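Local coordinates for protein pseudouridylate synthase RPUSD4, mitochondrial (Homo sapiens, PDB 5UBA) that catalyses the isomerization of uridine to pseudouridine in mitochondrial RNAs, including 16S ribosomal RNA, and belongs to the RluA family of pseudouridine synthases, at residues A[95-98]-A[99-102]; A[103-107]-A[108-112]; A[198-201]-A[202-206]; A[279-282]-A[283-287]. All coordinates share one frame; numbering follows the deposited sequence. Where two conformers were deposited one is given.

Interaction 1: A[95-98]-A[99-102]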
loop_
_atom_site.group_PDB
_atom_site.type_symbol
_atom_site.label_atom_id
_atom_site.label_comp_id
_atom_site.label_asym_id
_atom_site.label_seq_id
_atom_site.Cartn_x
_atom_site.Cartn_y
_atom_site.Cartn_z
ATOM N N ASP A 95 -13.214 -13.096 -16.202
ATOM C CA ASP A 95 -14.475 -12.645 -16.811
ATOM C C ASP A 95 -14.716 -11.166 -16.467
ATOM O O ASP A 95 -14.544 -10.766 -15.322
ATOM C CB ASP A 95 -15.606 -13.536 -16.267
ATOM C CG ASP A 95 -16.962 -13.233 -16.881
ATOM O OD1 ASP A 95 -17.246 -13.716 -17.992
ATOM O OD2 ASP A 95 -17.752 -12.536 -16.223
ATOM N N LYS A 96 -15.118 -10.354 -17.441
ATOM C CA LYS A 96 -15.371 -8.928 -17.210
ATOM C C LYS A 96 -16.470 -8.682 -16.174
ATOM O O LYS A 96 -16.379 -7.725 -15.396
ATOM C CB LYS A 96 -15.780 -8.242 -18.519
ATOM C CG LYS A 96 -15.775 -6.726 -18.454
ATOM C CD LYS A 96 -15.684 -6.085 -19.842
ATOM C CE LYS A 96 -14.901 -4.783 -19.791
ATOM N NZ LYS A 96 -15.485 -3.828 -18.808
ATOM N N ASP A 97 -17.508 -9.507 -16.198
ATOM C CA ASP A 97 -18.606 -9.337 -15.252
ATOM C C ASP A 97 -18.167 -9.678 -13.843
ATOM O O ASP A 97 -18.583 -9.005 -12.894
ATOM C CB ASP A 97 -19.838 -10.151 -15.656
ATOM C CG ASP A 97 -20.488 -9.627 -16.916
ATOM O OD1 ASP A 97 -20.464 -8.405 -17.177
ATOM O OD2 ASP A 97 -21.031 -10.455 -17.656
ATOM N N MET A 98 -17.294 -10.672 -13.704
ATOM C CA MET A 98 -16.726 -10.976 -12.378
ATOM C C MET A 98 -15.815 -9.846 -11.894
ATOM O O MET A 98 -15.848 -9.483 -10.701
ATOM C CB MET A 98 -15.968 -12.308 -12.400
ATOM C CG MET A 98 -15.363 -12.717 -11.061
ATOM S SD MET A 98 -16.572 -12.790 -9.716
ATOM C CE MET A 98 -17.722 -14.036 -10.305
ATOM N N ALA A 99 -15.017 -9.267 -12.805
ATOM C CA ALA A 99 -14.232 -8.078 -12.476
ATOM C C ALA A 99 -15.132 -6.978 -11.946
ATOM O O ALA A 99 -14.815 -6.370 -10.934
ATOM C CB ALA A 99 -13.438 -7.562 -13.667
ATOM N N HIS A 100 -16.265 -6.748 -12.619
ATOM C CA HIS A 100 -17.208 -5.733 -12.150
ATOM C C HIS A 100 -17.778 -6.084 -10.781
ATOM O O HIS A 100 -17.927 -5.192 -9.940
ATOM C CB HIS A 100 -18.356 -5.532 -13.150
ATOM C CG HIS A 100 -17.940 -4.818 -14.390
ATOM N ND1 HIS A 100 -18.722 -4.792 -15.527
ATOM C CD2 HIS A 100 -16.822 -4.114 -14.683
ATOM C CE1 HIS A 100 -18.101 -4.095 -16.462
ATOM N NE2 HIS A 100 -16.947 -3.673 -15.976
ATOM N N GLN A 101 -18.067 -7.361 -10.569
ATOM C CA GLN A 101 -18.584 -7.827 -9.269
ATOM C C GLN A 101 -17.583 -7.543 -8.139
ATOM O O GLN A 101 -17.927 -6.988 -7.076
ATOM C CB GLN A 101 -18.913 -9.303 -9.344
ATOM C CG GLN A 101 -19.673 -9.834 -8.152
ATOM C CD GLN A 101 -19.976 -11.313 -8.276
ATOM O OE1 GLN A 101 -20.191 -11.826 -9.379
ATOM N NE2 GLN A 101 -19.998 -12.004 -7.152
ATOM N N VAL A 102 -16.322 -7.853 -8.396
ATOM C CA VAL A 102 -15.278 -7.605 -7.402
ATOM C C VAL A 102 -15.052 -6.112 -7.172
ATOM O O VAL A 102 -14.883 -5.696 -6.021
ATOM C CB VAL A 102 -13.962 -8.327 -7.769
ATOM C CG1 VAL A 102 -12.887 -8.045 -6.717
ATOM C CG2 VAL A 102 -14.216 -9.822 -7.821
HETATM O O HOH W 1 -20.910 -6.505 -15.372
#

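Interaction 2: A[103-107]-A[108-112]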
loop_
_atom_site.group_PDB
_atom_site.type_symbol
_atom_site.label_atom_id
_atom_site.label_comp_id
_atom_site.label_asym_id
_atom_site.label_seq_id
_atom_site.Cartn_x
_atom_site.Cartn_y
_atom_site.Cartn_z
ATOM N N GLN A 103 -15.036 -5.316 -8.238
ATOM C CA GLN A 103 -14.944 -3.861 -8.146
ATOM C C GLN A 103 -16.070 -3.330 -7.244
ATOM O O GLN A 103 -15.819 -2.465 -6.406
ATOM C CB GLN A 103 -15.018 -3.219 -9.538
ATOM C CG GLN A 103 -13.786 -3.432 -10.412
ATOM C CD GLN A 103 -14.072 -3.243 -11.895
ATOM O OE1 GLN A 103 -14.977 -2.495 -12.264
ATOM N NE2 GLN A 103 -13.296 -3.913 -12.750
ATOM N N GLU A 104 -17.270 -3.891 -7.411
ATOM C CA GLU A 104 -18.427 -3.463 -6.599
ATOM C C GLU A 104 -18.255 -3.850 -5.126
ATOM O O GLU A 104 -18.647 -3.077 -4.251
ATOM C CB GLU A 104 -19.718 -4.023 -7.201
ATOM C CG GLU A 104 -21.031 -3.634 -6.527
ATOM C CD GLU A 104 -21.377 -2.168 -6.614
ATOM O OE1 GLU A 104 -20.668 -1.345 -7.249
ATOM O OE2 GLU A 104 -22.424 -1.819 -5.999
ATOM N N LEU A 105 -17.665 -5.011 -4.845
ATOM C CA LEU A 105 -17.321 -5.369 -3.470
ATOM C C LEU A 105 -16.390 -4.341 -2.840
ATOM O O LEU A 105 -16.573 -3.972 -1.657
ATOM C CB LEU A 105 -16.716 -6.769 -3.387
ATOM C CG LEU A 105 -17.596 -7.963 -3.769
ATOM C CD1 LEU A 105 -16.839 -9.270 -3.760
ATOM C CD2 LEU A 105 -18.817 -8.035 -2.854
ATOM N N PHE A 106 -15.392 -3.867 -3.589
ATOM C CA PHE A 106 -14.521 -2.825 -3.073
ATOM C C PHE A 106 -15.261 -1.505 -2.877
ATOM O O PHE A 106 -15.096 -0.857 -1.857
ATOM C CB PHE A 106 -13.292 -2.583 -3.978
ATOM C CG PHE A 106 -12.184 -3.588 -3.810
ATOM C CD1 PHE A 106 -11.166 -3.371 -2.901
ATOM C CD2 PHE A 106 -12.143 -4.722 -4.577
ATOM C CE1 PHE A 106 -10.131 -4.284 -2.768
ATOM C CE2 PHE A 106 -11.124 -5.647 -4.440
ATOM C CZ PHE A 106 -10.111 -5.423 -3.521
ATOM N N ARG A 107 -16.041 -1.091 -3.887
ATOM C CA ARG A 107 -16.782 0.187 -3.825
ATOM C C ARG A 107 -17.683 0.256 -2.600
ATOM O O ARG A 107 -17.832 1.315 -1.980
ATOM C CB ARG A 107 -17.666 0.369 -5.073
ATOM C CG ARG A 107 -18.232 1.778 -5.229
ATOM C CD ARG A 107 -19.328 1.850 -6.295
ATOM N NE ARG A 107 -20.541 1.114 -5.949
ATOM C CZ ARG A 107 -21.509 1.542 -5.137
ATOM N NH1 ARG A 107 -21.445 2.736 -4.542
ATOM N NH2 ARG A 107 -22.555 0.759 -4.914
ATOM N N THR A 108 -18.318 -0.866 -2.300
ATOM C CA THR A 108 -19.284 -0.950 -1.190
ATOM C C THR A 108 -18.645 -1.394 0.136
ATOM O O THR A 108 -19.351 -1.785 1.070
ATOM C CB THR A 108 -20.459 -1.885 -1.548
ATOM O OG1 THR A 108 -20.004 -3.224 -1.803
ATOM C CG2 THR A 108 -21.241 -1.331 -2.772
ATOM N N ARG A 109 -17.307 -1.405 0.196
ATOM C CA ARG A 109 -16.577 -1.656 1.456
ATOM C C ARG A 109 -16.826 -3.021 2.091
ATOM O O ARG A 109 -16.846 -3.170 3.327
ATOM C CB ARG A 109 -16.803 -0.515 2.444
ATOM C CG ARG A 109 -16.444 0.829 1.862
ATOM C CD ARG A 109 -16.575 1.941 2.877
ATOM N NE ARG A 109 -16.585 3.246 2.214
ATOM C CZ ARG A 109 -16.766 4.410 2.831
ATOM N NH1 ARG A 109 -16.919 4.473 4.153
ATOM N NH2 ARG A 109 -16.755 5.534 2.114
ATOM N N GLN A 110 -17.014 -4.033 1.244
ATOM C CA GLN A 110 -17.264 -5.377 1.680
ATOM C C GLN A 110 -15.978 -6.185 1.749
ATOM O O GLN A 110 -16.040 -7.325 2.170
ATOM C CB GLN A 110 -18.279 -6.082 0.766
ATOM C CG GLN A 110 -19.693 -5.476 0.821
ATOM C CD GLN A 110 -20.649 -6.207 -0.118
ATOM O OE1 GLN A 110 -21.131 -5.651 -1.112
ATOM N NE2 GLN A 110 -20.854 -7.466 0.151
ATOM N N VAL A 111 -14.844 -5.610 1.332
ATOM C CA VAL A 111 -13.562 -6.334 1.350
ATOM C C VAL A 111 -12.678 -5.811 2.470
ATOM O O VAL A 111 -12.451 -4.576 2.562
ATOM C CB VAL A 111 -12.784 -6.121 0.028
ATOM C CG1 VAL A 111 -11.470 -6.872 0.026
ATOM C CG2 VAL A 111 -13.625 -6.559 -1.149
ATOM N N VAL A 112 -12.144 -6.726 3.277
ATOM C CA VAL A 112 -11.221 -6.335 4.338
ATOM C C VAL A 112 -9.848 -6.225 3.667
ATOM O O VAL A 112 -9.371 -7.214 3.106
ATOM C CB VAL A 112 -11.151 -7.382 5.453
ATOM C CG1 VAL A 112 -10.073 -7.007 6.468
ATOM C CG2 VAL A 112 -12.505 -7.547 6.131
#

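Interaction 3: A[198-201]-A[202-206]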
loop_
_atom_site.group_PDB
_atom_site.type_symbol
_atom_site.label_atom_id
_atom_site.label_comp_id
_atom_site.label_asym_id
_atom_site.label_seq_id
_atom_site.Cartn_x
_atom_site.Cartn_y
_atom_site.Cartn_z
ATOM N N LYS A 198 -6.860 8.102 -2.385
ATOM C CA LYS A 198 -5.480 8.117 -2.868
ATOM C C LYS A 198 -4.484 8.519 -1.777
ATOM O O LYS A 198 -4.644 9.561 -1.113
ATOM C CB LYS A 198 -5.398 9.102 -4.040
ATOM C CG LYS A 198 -4.008 9.320 -4.629
ATOM C CD LYS A 198 -3.458 8.061 -5.250
ATOM C CE LYS A 198 -2.340 8.392 -6.227
ATOM N NZ LYS A 198 -1.964 7.153 -6.946
ATOM N N HIS A 199 -3.482 7.665 -1.567
ATOM C CA HIS A 199 -2.418 7.884 -0.585
ATOM C C HIS A 199 -2.890 8.008 0.860
ATOM O O HIS A 199 -2.156 8.490 1.708
ATOM C CB HIS A 199 -1.534 9.075 -0.961
ATOM C CG HIS A 199 -0.710 8.839 -2.176
ATOM N ND1 HIS A 199 0.048 9.831 -2.751
ATOM C CD2 HIS A 199 -0.531 7.734 -2.931
ATOM C CE1 HIS A 199 0.677 9.335 -3.801
ATOM N NE2 HIS A 199 0.342 8.066 -3.935
ATOM N N GLN A 200 -4.087 7.509 1.173
ATOM C CA GLN A 200 -4.615 7.754 2.507
ATOM C C GLN A 200 -3.755 7.160 3.607
ATOM O O GLN A 200 -3.601 7.780 4.627
ATOM C CB GLN A 200 -6.083 7.349 2.656
ATOM C CG GLN A 200 -6.426 5.901 2.840
ATOM C CD GLN A 200 -7.878 5.764 3.282
ATOM O OE1 GLN A 200 -8.767 6.013 2.476
ATOM N NE2 GLN A 200 -8.126 5.387 4.544
ATOM N N LEU A 201 -3.205 5.969 3.422
ATOM C CA LEU A 201 -2.363 5.367 4.479
ATOM C C LEU A 201 -1.123 6.197 4.758
ATOM O O LEU A 201 -0.746 6.416 5.929
ATOM C CB LEU A 201 -1.956 3.921 4.155
ATOM C CG LEU A 201 -3.114 2.944 3.941
ATOM C CD1 LEU A 201 -2.579 1.562 3.643
ATOM C CD2 LEU A 201 -4.059 2.933 5.124
ATOM N N ARG A 202 -0.478 6.631 3.686
ATOM C CA ARG A 202 0.724 7.444 3.805
ATOM C C ARG A 202 0.456 8.782 4.447
ATOM O O ARG A 202 1.223 9.223 5.304
ATOM C CB ARG A 202 1.384 7.601 2.436
ATOM C CG ARG A 202 1.913 6.294 1.892
ATOM C CD ARG A 202 2.191 6.390 0.414
ATOM N NE ARG A 202 3.341 7.229 0.145
ATOM C CZ ARG A 202 3.799 7.502 -1.072
ATOM N NH1 ARG A 202 3.196 6.986 -2.138
ATOM N NH2 ARG A 202 4.863 8.286 -1.226
ATOM N N VAL A 203 -0.618 9.430 4.033
ATOM C CA VAL A 203 -0.968 10.775 4.539
ATOM C C VAL A 203 -1.463 10.670 5.977
ATOM O O VAL A 203 -1.025 11.429 6.850
ATOM C CB VAL A 203 -1.968 11.459 3.602
ATOM C CG1 VAL A 203 -2.504 12.781 4.173
ATOM C CG2 VAL A 203 -1.317 11.688 2.242
ATOM N N HIS A 204 -2.314 9.705 6.272
ATOM C CA HIS A 204 -2.762 9.549 7.654
ATOM C C HIS A 204 -1.615 9.225 8.608
ATOM O O HIS A 204 -1.542 9.763 9.711
ATOM C CB HIS A 204 -3.846 8.493 7.737
ATOM C CG HIS A 204 -5.206 9.008 7.408
ATOM N ND1 HIS A 204 -6.290 8.175 7.291
ATOM C CD2 HIS A 204 -5.672 10.270 7.257
ATOM C CE1 HIS A 204 -7.376 8.906 7.075
ATOM N NE2 HIS A 204 -7.029 10.179 7.042
ATOM N N LEU A 205 -0.695 8.348 8.212
ATOM C CA LEU A 205 0.443 8.029 9.086
ATOM C C LEU A 205 1.389 9.222 9.270
ATOM O O LEU A 205 1.819 9.515 10.393
ATOM C CB LEU A 205 1.230 6.835 8.532
ATOM C CG LEU A 205 0.686 5.465 8.871
ATOM C CD1 LEU A 205 1.356 4.396 8.024
ATOM C CD2 LEU A 205 0.849 5.134 10.344
ATOM N N SER A 206 1.734 9.899 8.175
ATOM C CA SER A 206 2.722 10.984 8.234
ATOM C C SER A 206 2.142 12.203 8.926
ATOM O O SER A 206 2.733 12.688 9.888
ATOM C CB SER A 206 3.225 11.361 6.853
ATOM O OG SER A 206 4.220 12.352 7.029
#

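Interaction 4: A[279-282]-A[283-287]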
loop_
_atom_site.group_PDB
_atom_site.type_symbol
_atom_site.label_atom_id
_atom_site.label_comp_id
_atom_site.label_asym_id
_atom_site.label_seq_id
_atom_site.Cartn_x
_atom_site.Cartn_y
_atom_site.Cartn_z
ATOM N N PHE A 279 11.777 -5.843 2.671
ATOM C CA PHE A 279 10.987 -5.459 3.832
ATOM C C PHE A 279 11.375 -6.352 5.000
ATOM O O PHE A 279 11.574 -5.860 6.111
ATOM C CB PHE A 279 9.487 -5.564 3.418
ATOM C CG PHE A 279 8.472 -4.932 4.373
ATOM C CD1 PHE A 279 8.420 -5.217 5.748
ATOM C CD2 PHE A 279 7.477 -4.123 3.838
ATOM C CE1 PHE A 279 7.427 -4.660 6.556
ATOM C CE2 PHE A 279 6.477 -3.586 4.646
ATOM C CZ PHE A 279 6.456 -3.858 5.987
ATOM N N VAL A 280 11.479 -7.657 4.756
ATOM C CA VAL A 280 11.969 -8.607 5.766
ATOM C C VAL A 280 13.338 -8.165 6.309
ATOM O O VAL A 280 13.570 -8.210 7.534
ATOM C CB VAL A 280 12.057 -10.026 5.211
ATOM C CG1 VAL A 280 12.695 -10.964 6.228
ATOM C CG2 VAL A 280 10.666 -10.542 4.847
ATOM N N HIS A 281 14.218 -7.740 5.409
ATOM C CA HIS A 281 15.568 -7.293 5.782
ATOM C C HIS A 281 15.501 -6.073 6.684
ATOM O O HIS A 281 16.119 -6.056 7.751
ATOM C CB HIS A 281 16.397 -6.988 4.538
ATOM C CG HIS A 281 17.810 -6.594 4.837
ATOM N ND1 HIS A 281 18.760 -7.498 5.257
ATOM C CD2 HIS A 281 18.431 -5.396 4.762
ATOM C CE1 HIS A 281 19.907 -6.866 5.440
ATOM N NE2 HIS A 281 19.737 -5.593 5.140
ATOM N N SER A 282 14.734 -5.064 6.279
ATOM C CA SER A 282 14.565 -3.845 7.095
ATOM C C SER A 282 13.981 -4.173 8.491
ATOM O O SER A 282 14.423 -3.627 9.495
ATOM C CB SER A 282 13.670 -2.843 6.388
ATOM O OG SER A 282 14.287 -2.352 5.214
ATOM N N LEU A 283 13.002 -5.073 8.552
ATOM C CA LEU A 283 12.428 -5.488 9.844
ATOM C C LEU A 283 13.508 -6.029 10.772
ATOM O O LEU A 283 13.588 -5.646 11.949
ATOM C CB LEU A 283 11.349 -6.554 9.696
ATOM C CG LEU A 283 9.965 -6.103 9.281
ATOM C CD1 LEU A 283 9.061 -7.319 9.093
ATOM C CD2 LEU A 283 9.340 -5.133 10.262
ATOM N N HIS A 284 14.329 -6.927 10.233
ATOM C CA HIS A 284 15.391 -7.538 11.010
ATOM C C HIS A 284 16.399 -6.491 11.454
ATOM O O HIS A 284 16.821 -6.479 12.636
ATOM C CB HIS A 284 16.129 -8.583 10.181
ATOM C CG HIS A 284 17.251 -9.230 10.926
ATOM N ND1 HIS A 284 18.575 -8.925 10.687
ATOM C CD2 HIS A 284 17.243 -10.121 11.943
ATOM C CE1 HIS A 284 19.335 -9.631 11.505
ATOM N NE2 HIS A 284 18.553 -10.358 12.282
ATOM N N ARG A 285 16.801 -5.613 10.544
ATOM C CA ARG A 285 17.802 -4.587 10.866
ATOM C C ARG A 285 17.308 -3.626 11.930
ATOM O O ARG A 285 18.086 -3.157 12.775
ATOM C CB ARG A 285 18.227 -3.795 9.623
ATOM C CG ARG A 285 18.959 -4.584 8.546
ATOM C CD ARG A 285 20.099 -5.395 9.077
ATOM N NE ARG A 285 21.002 -4.596 9.900
ATOM C CZ ARG A 285 22.009 -5.120 10.602
ATOM N NH1 ARG A 285 22.783 -4.327 11.337
ATOM N NH2 ARG A 285 22.237 -6.431 10.578
ATOM N N LEU A 286 16.015 -3.307 11.888
ATOM C CA LEU A 286 15.420 -2.363 12.810
ATOM C C LEU A 286 15.001 -3.011 14.136
ATOM O O LEU A 286 14.511 -2.313 15.011
ATOM C CB LEU A 286 14.210 -1.677 12.157
ATOM C CG LEU A 286 14.592 -0.734 11.029
ATOM C CD1 LEU A 286 13.347 -0.333 10.256
ATOM C CD2 LEU A 286 15.326 0.493 11.517
ATOM N N ARG A 287 15.212 -4.312 14.278
ATOM C CA ARG A 287 14.924 -5.089 15.498
ATOM C C ARG A 287 13.457 -5.191 15.808
ATOM O O ARG A 287 13.054 -5.250 16.965
ATOM C CB ARG A 287 15.720 -4.569 16.688
ATOM C CG ARG A 287 17.196 -4.448 16.343
ATOM C CD ARG A 287 17.971 -3.795 17.445
ATOM N NE ARG A 287 19.362 -3.606 17.024
ATOM C CZ ARG A 287 20.322 -3.096 17.794
ATOM N NH1 ARG A 287 21.548 -2.949 17.299
ATOM N NH2 ARG A 287 20.055 -2.702 19.049
#

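Interaction 1: A[95-98]-A[99-102]
Lys-96 and His-100 stand one helical turn apart, and their side chains cross at a slant. The lysine chain starts with CG anti to the backbone N (chi1 -168°), then bends at its last two torsions, which brings NZ back to the far end of the imidazole, 3.2 Å from NE2 of His-100. A backbone oxygen lies over one face of the same ring: Lys-96 O sits 3.4 Å from CG of His-100, off-centre toward the rim, while also accepting from His-100 N. At the in-plane edge of the ring a water links the two neighbouring side chains, donating to OD1 of Asp-97 at 2.7 Å and hydrogen-bonded to ND1 of His-100 at 2.8 Å. This bridge ties ND1 of His-100 to Asp-97.

On another flank Met-98 crosses Gln-101. Bends at chi2 and chi3 fold its methyl group up to the amide, CE lying 3.4 Å from OE1 of Gln-101, whereas the amide nitrogen NE2 is hydrogen-bonded to Leu-262 O. SD of Met-98 also packs on CG2 of Val-102 at 4.2 Å, and both residues touch Leu-262. Ala-99 and Lys-96 meet His-77 of strand 77-78.

Beneath the side chains run successive i to i+4 backbone bonds, beginning with Ala-99 N to Asp-95 O at 3.0 Å. In the conformer given, Asp-95 OD2 accepts from Met-98 N through its anti lone pair at 3.2 Å, and weakly from Asp-97 N. In that conformer this is an aspartate N-cap, here opening helix 96-107 of the pseudouridine synthase domain.

Interaction 2: A[103-107]-A[108-112]
Val-111 packs back on the helix it has just left, setting its CG2 methyl squarely over the ring of Phe-106. That CH-pi contact measures 4.1 Å from CG2 of Val-111 to the ring centroid, 7° off the normal. The same methyl reaches CB of Leu-105 at 3.8 Å, while CG1 of Val-111 meets the CE1 corner of the Phe-106 ring. Leu-105 in turn lays CD2 against the amide of Gln-110, the two side chains crossing at about a right angle.

Thr-108 makes the polar half of the contact. Its backbone N donates to Glu-104 O, and OG1, placed between the backbone N and carbonyl carbon (chi1 61°), lies 2.8 Å from Glu-104 O and equally near OE1 of Gln-110. Its CG2 methyl rests over a face of the Arg-107 guanidinium, 3.3 Å from NH2. An alanine here would take away both hydroxyl and methyl, and is likely to leave the Gln-110 amide freer to turn and one guanidinium face less covered.

A second shell fixes those groups. Arg-107 grips Glu-104 side-on, NE to OE1 and NH2 to OE2, both at 2.8 Å and nearly straight, holding the guanidinium under the threonine methyl. Phe-106 also stacks with His-80 and touches Leu-257 of strand 252-259, against which Val-111 packs as well.

The backbone bonds from Gln-110 N to Leu-105 O (2.9 Å) and from Arg-109 N to Phe-106 O (3.1 Å), with positive phi at Arg-109, define a Schellman motif, which ends helix 96-107 and turns the chain into strand 112-120.

Interaction 3: A[198-201]-A[202-206]
Helix 200-209 opens at the N-cap residue His-199 with i to i+4 backbone bonds, Val-203 N to His-199 O at 2.9 Å and nearly in line with the carbonyl, then His-204 N to Gln-200 O at 2.8 Å. The side chains of His-199 and Arg-202 run side by side in the same direction, their planes 46° apart; both hold CG anti to the carbonyl carbon (chi1 -68° and -66°), which goes with this shared course. NH1 of Arg-202 comes over one face of the imidazole toward its rim, 3.5 Å from NE2 of His-199, and CE of Lys-198 covers the opposite face. A turn further on, His-204 places CB 3.2 Å from Gln-200 O.

Polar anchors lie outside: His-199 ND1 bonds the Tyr-219 hydroxyl, Arg-202 NH2 forms a salt bridge with Asp-216, Gln-200 OE1 bonds Thr-195 OG1, and both Gln-200 NE2 and His-204 ND1 bond Thr-175 OG1. This end of the helix probably borders the catalytic pocket, since Lys-198 NZ makes a salt bridge to Asp-83, the active-site aspartate by similarity, and the nearest side-chain atoms of His-199 and Asp-83 are about 3 Å apart. Leu-201 and Leu-205 pack on strand 186-193 of the mixed sheet and touch Tyr-115 and Thr-119 of strand 112-120 respectively, whereas Gln-200 and His-204 meet Ile-134 of the separate strand 134-135.

Interaction 4: A[279-282]-A[283-287]
Ser-282 OG is gripped twice, by His-251 NE2 and by Phe-278 O, one turn back in the same helix; its backbone oxygen accepts from Leu-286 N at 2.9 Å. Leu-283 N likewise donates to Phe-279 O at 2.9 Å, and the side chains of that pair cross obliquely. CG of Leu-283 approaches the edge of the Phe-279 ring near its plane, 4.0 Å from CD1, rather than its face. Both residues reach Ile-118 of strand 112-120 and Leu-188 of strand 186-193, placing helix 277-285 against the mixed sheet of the synthase fold. A serine in place of Leu-283 would probably open a gap beside the phenylalanine ring edge and weaken the packing on those strands.

The outer flank differs. Arg-285 lies alongside His-281, their planes 29° apart, and in the conformer given sets CG over one imidazole face, a CH-pi contact with CG 3.9 Å from the ring centroid and 22° off its normal. With CG of Arg-285 beside the backbone N (chi1 -65°) and bends at chi2 and chi3, the aliphatic part covers the ring while NE turns to bond Lys-237 O. At the end, positive phi at Arg-287, with two bonds back into the last turn, makes a Schellman motif, and Leu-286 packs on helix 232-238.

Overall arrangement
Interactions 1 and 2 follow one another along helix 96-107, their centres about 12 Å apart, and cover its capped start and its Schellman end. Interaction 4 takes in the Schellman end of another helix, on the opposite side of the chain's centre, about 38 Å between centres from interaction 1. Interaction 3 is the buried one, beside the aspartate that is the active site by similarity; its polar side chains are held by partners outside the segments. Interaction 2 is a surface contact whose salt bridge is internal, while 1 and 4 each mix buried residues (Ala-99, Val-102; Phe-279, Leu-283) with exposed polar ones (Lys-96, His-100; His-281, His-284). Interactions 3 and 4 both pack on strands 112-120 and 186-193.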